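Local coordinates for putative lipoprotein (Campylobacter jejuni subsp. jejuni, PDB 4GIO) that is of unknown function but is a putative lipoprotein whose domain adopts a novel variant of the immunoglobulin fold, at residues E41-S46 / E84-K89. Sequence-based numbering, arbitrary orientation.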
loop_
_atom_site.group_PDB
_atom_site.type_symbol
_atom_site.label_atom_id
_atom_site.label_comp_id
_atom_site.label_asym_id
_atom_site.label_seq_id
_atom_site.Cartn_x
_atom_site.Cartn_y
_atom_site.Cartn_z
ATOM N N GLU A 41 1.535 -6.825 -1.424
ATOM C CA GLU A 41 0.257 -7.184 -0.751
ATOM C C GLU A 41 0.338 -6.704 0.660
ATOM O O GLU A 41 1.348 -6.960 1.328
ATOM C CB GLU A 41 0.036 -8.693 -0.682
ATOM C CG GLU A 41 -0.491 -9.272 -1.971
ATOM C CD GLU A 41 -0.615 -10.842 -1.964
ATOM O OE1 GLU A 41 -0.840 -11.424 -3.081
ATOM O OE2 GLU A 41 -0.504 -11.471 -0.864
ATOM N N VAL A 42 -0.659 -5.954 1.097
ATOM C CA VAL A 42 -0.660 -5.459 2.472
ATOM C C VAL A 42 -1.943 -6.057 3.065
ATOM O O VAL A 42 -3.001 -5.966 2.454
ATOM C CB VAL A 42 -0.649 -3.941 2.527
ATOM C CG1 VAL A 42 -0.755 -3.385 4.007
ATOM C CG2 VAL A 42 0.638 -3.359 1.826
ATOM N N ILE A 43 -1.848 -6.673 4.239
ATOM C CA ILE A 43 -3.033 -7.240 4.862
ATOM C C ILE A 43 -3.430 -6.268 5.991
ATOM O O ILE A 43 -2.590 -5.875 6.811
ATOM C CB ILE A 43 -2.778 -8.647 5.420
ATOM C CG1 ILE A 43 -2.399 -9.575 4.271
ATOM C CG2 ILE A 43 -4.087 -9.177 6.165
ATOM C CD1 ILE A 43 -1.902 -10.924 4.700
ATOM N N LEU A 44 -4.709 -5.892 5.992
ATOM C CA LEU A 44 -5.264 -4.937 6.950
ATOM C C LEU A 44 -6.346 -5.647 7.772
ATOM O O LEU A 44 -7.009 -6.551 7.255
ATOM C CB LEU A 44 -5.876 -3.737 6.222
ATOM C CG LEU A 44 -4.891 -3.003 5.266
ATOM C CD1 LEU A 44 -5.592 -1.995 4.440
ATOM C CD2 LEU A 44 -3.720 -2.301 6.011
ATOM N N ARG A 45 -6.475 -5.285 9.045
ATOM C CA ARG A 45 -7.681 -5.668 9.831
ATOM C C ARG A 45 -7.983 -4.778 11.022
ATOM O O ARG A 45 -7.078 -4.254 11.697
ATOM C CB ARG A 45 -7.801 -7.141 10.262
ATOM C CG ARG A 45 -6.567 -7.899 10.444
ATOM C CD ARG A 45 -6.828 -9.147 11.406
ATOM N NE ARG A 45 -7.109 -10.432 10.776
ATOM C CZ ARG A 45 -8.333 -10.952 10.687
ATOM N NH1 ARG A 45 -8.513 -12.119 10.127
ATOM N NH2 ARG A 45 -9.368 -10.281 11.159
ATOM N N SER A 46 -9.272 -4.660 11.277
ATOM C CA SER A 46 -9.760 -3.708 12.234
ATOM C C SER A 46 -10.937 -4.318 12.954
ATOM O O SER A 46 -11.747 -5.005 12.340
ATOM C CB SER A 46 -10.244 -2.479 11.470
ATOM O OG SER A 46 -10.749 -1.544 12.414
ATOM N N GLU A 84 -10.380 -9.899 7.341
ATOM C CA GLU A 84 -9.080 -9.599 6.720
ATOM C C GLU A 84 -9.254 -8.965 5.355
ATOM O O GLU A 84 -10.034 -9.434 4.575
ATOM C CB GLU A 84 -8.256 -10.867 6.634
ATOM C CG GLU A 84 -6.917 -10.739 6.055
ATOM C CD GLU A 84 -6.180 -12.085 6.067
ATOM O OE1 GLU A 84 -5.688 -12.512 7.151
ATOM O OE2 GLU A 84 -6.102 -12.709 4.987
ATOM N N VAL A 85 -8.560 -7.856 5.079
ATOM C CA VAL A 85 -8.633 -7.166 3.756
ATOM C C VAL A 85 -7.205 -7.238 3.150
ATOM O O VAL A 85 -6.228 -6.868 3.814
ATOM C CB VAL A 85 -9.103 -5.668 3.905
ATOM C CG1 VAL A 85 -8.890 -4.844 2.616
ATOM C CG2 VAL A 85 -10.600 -5.573 4.331
ATOM N N ILE A 86 -7.086 -7.735 1.915
ATOM C CA ILE A 86 -5.795 -7.907 1.293
ATOM C C ILE A 86 -5.667 -6.803 0.223
ATOM O O ILE A 86 -6.427 -6.788 -0.734
ATOM C CB ILE A 86 -5.693 -9.293 0.649
ATOM C CG1 ILE A 86 -5.978 -10.393 1.698
ATOM C CG2 ILE A 86 -4.324 -9.489 0.012
ATOM C CD1 ILE A 86 -4.740 -11.299 2.096
ATOM N N LEU A 87 -4.773 -5.848 0.436
ATOM C CA LEU A 87 -4.574 -4.762 -0.552
ATOM C C LEU A 87 -3.401 -5.191 -1.471
ATOM O O LEU A 87 -2.236 -5.353 -1.025
ATOM C CB LEU A 87 -4.311 -3.401 0.155
ATOM C CG LEU A 87 -4.046 -2.215 -0.776
ATOM C CD1 LEU A 87 -5.213 -1.966 -1.718
ATOM C CD2 LEU A 87 -3.631 -0.941 -0.010
ATOM N N ARG A 88 -3.720 -5.392 -2.729
ATOM C CA ARG A 88 -2.744 -5.886 -3.683
ATOM C C ARG A 88 -2.495 -4.905 -4.838
ATOM O O ARG A 88 -3.449 -4.475 -5.493
ATOM C CB ARG A 88 -3.232 -7.257 -4.183
ATOM C CG ARG A 88 -2.226 -7.959 -5.105
ATOM C CD ARG A 88 -2.391 -9.514 -5.090
ATOM N NE ARG A 88 -3.599 -9.984 -5.774
ATOM C CZ ARG A 88 -4.740 -10.317 -5.169
ATOM N NH1 ARG A 88 -4.862 -10.234 -3.837
ATOM N NH2 ARG A 88 -5.763 -10.717 -5.911
ATOM N N LYS A 89 -1.241 -4.495 -5.071
ATOM C CA LYS A 89 -0.989 -3.501 -6.124
ATOM C C LYS A 89 0.145 -3.934 -6.989
ATOM O O LYS A 89 1.041 -4.598 -6.532
ATOM C CB LYS A 89 -0.567 -2.124 -5.546
ATOM C CG LYS A 89 -1.623 -1.489 -4.641
ATOM C CD LYS A 89 -2.937 -1.337 -5.274
ATOM C CE LYS A 89 -3.232 -0.115 -6.041
ATOM N NZ LYS A 89 -4.765 0.119 -6.072
HETATM O O HOH W 1 -10.829 -12.797 7.894
#
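Leu87 O accepts the amide N-H of Val42 at 2.7 Å from its N and is also approached by the CA-H of Glu41 in a CA-H...O contact, with CA 3.1 Å from that oxygen. The amide bond is one of four in an antiparallel ladder joining strand 38-44, central in a three-stranded sheet of this immunoglobulin-like sandwich, to the edge strand 85-90. Val42 O in turn accepts from Leu87 N, and Leu44 and Val85 form the second hydrogen-bonded pair, Leu44 N to Val85 O at 2.8 Å. Val42, Leu44, Val85 and Leu87 share the face turned to the other sheet, where Leu101 meets Val42 and Leu87, and Ile79 meets Leu44 and Val85.

The opposite face carries Glu41, Ile43, Ile86 and Arg88. The two isoleucines extend together from the strand pair, with CD1 of Ile86 3.6 Å from CG1 of Ile43. Glu41 and Arg88 are likewise neighbours, yet their carboxylate and guanidinium planes are 68° apart. The stretched first part of the Arg88 chain (chi1 -175°) brings CD to Glu41 OE1, and the bend at chi3 (72°) leaves NE 4.1 Å from that oxygen, too long for a salt bridge. At the far end the Arg45 guanidinium presents a face to Glu84 CB, and one water accepts from Glu84 N at 3.0 Å and, weakly, from Arg45 NH1.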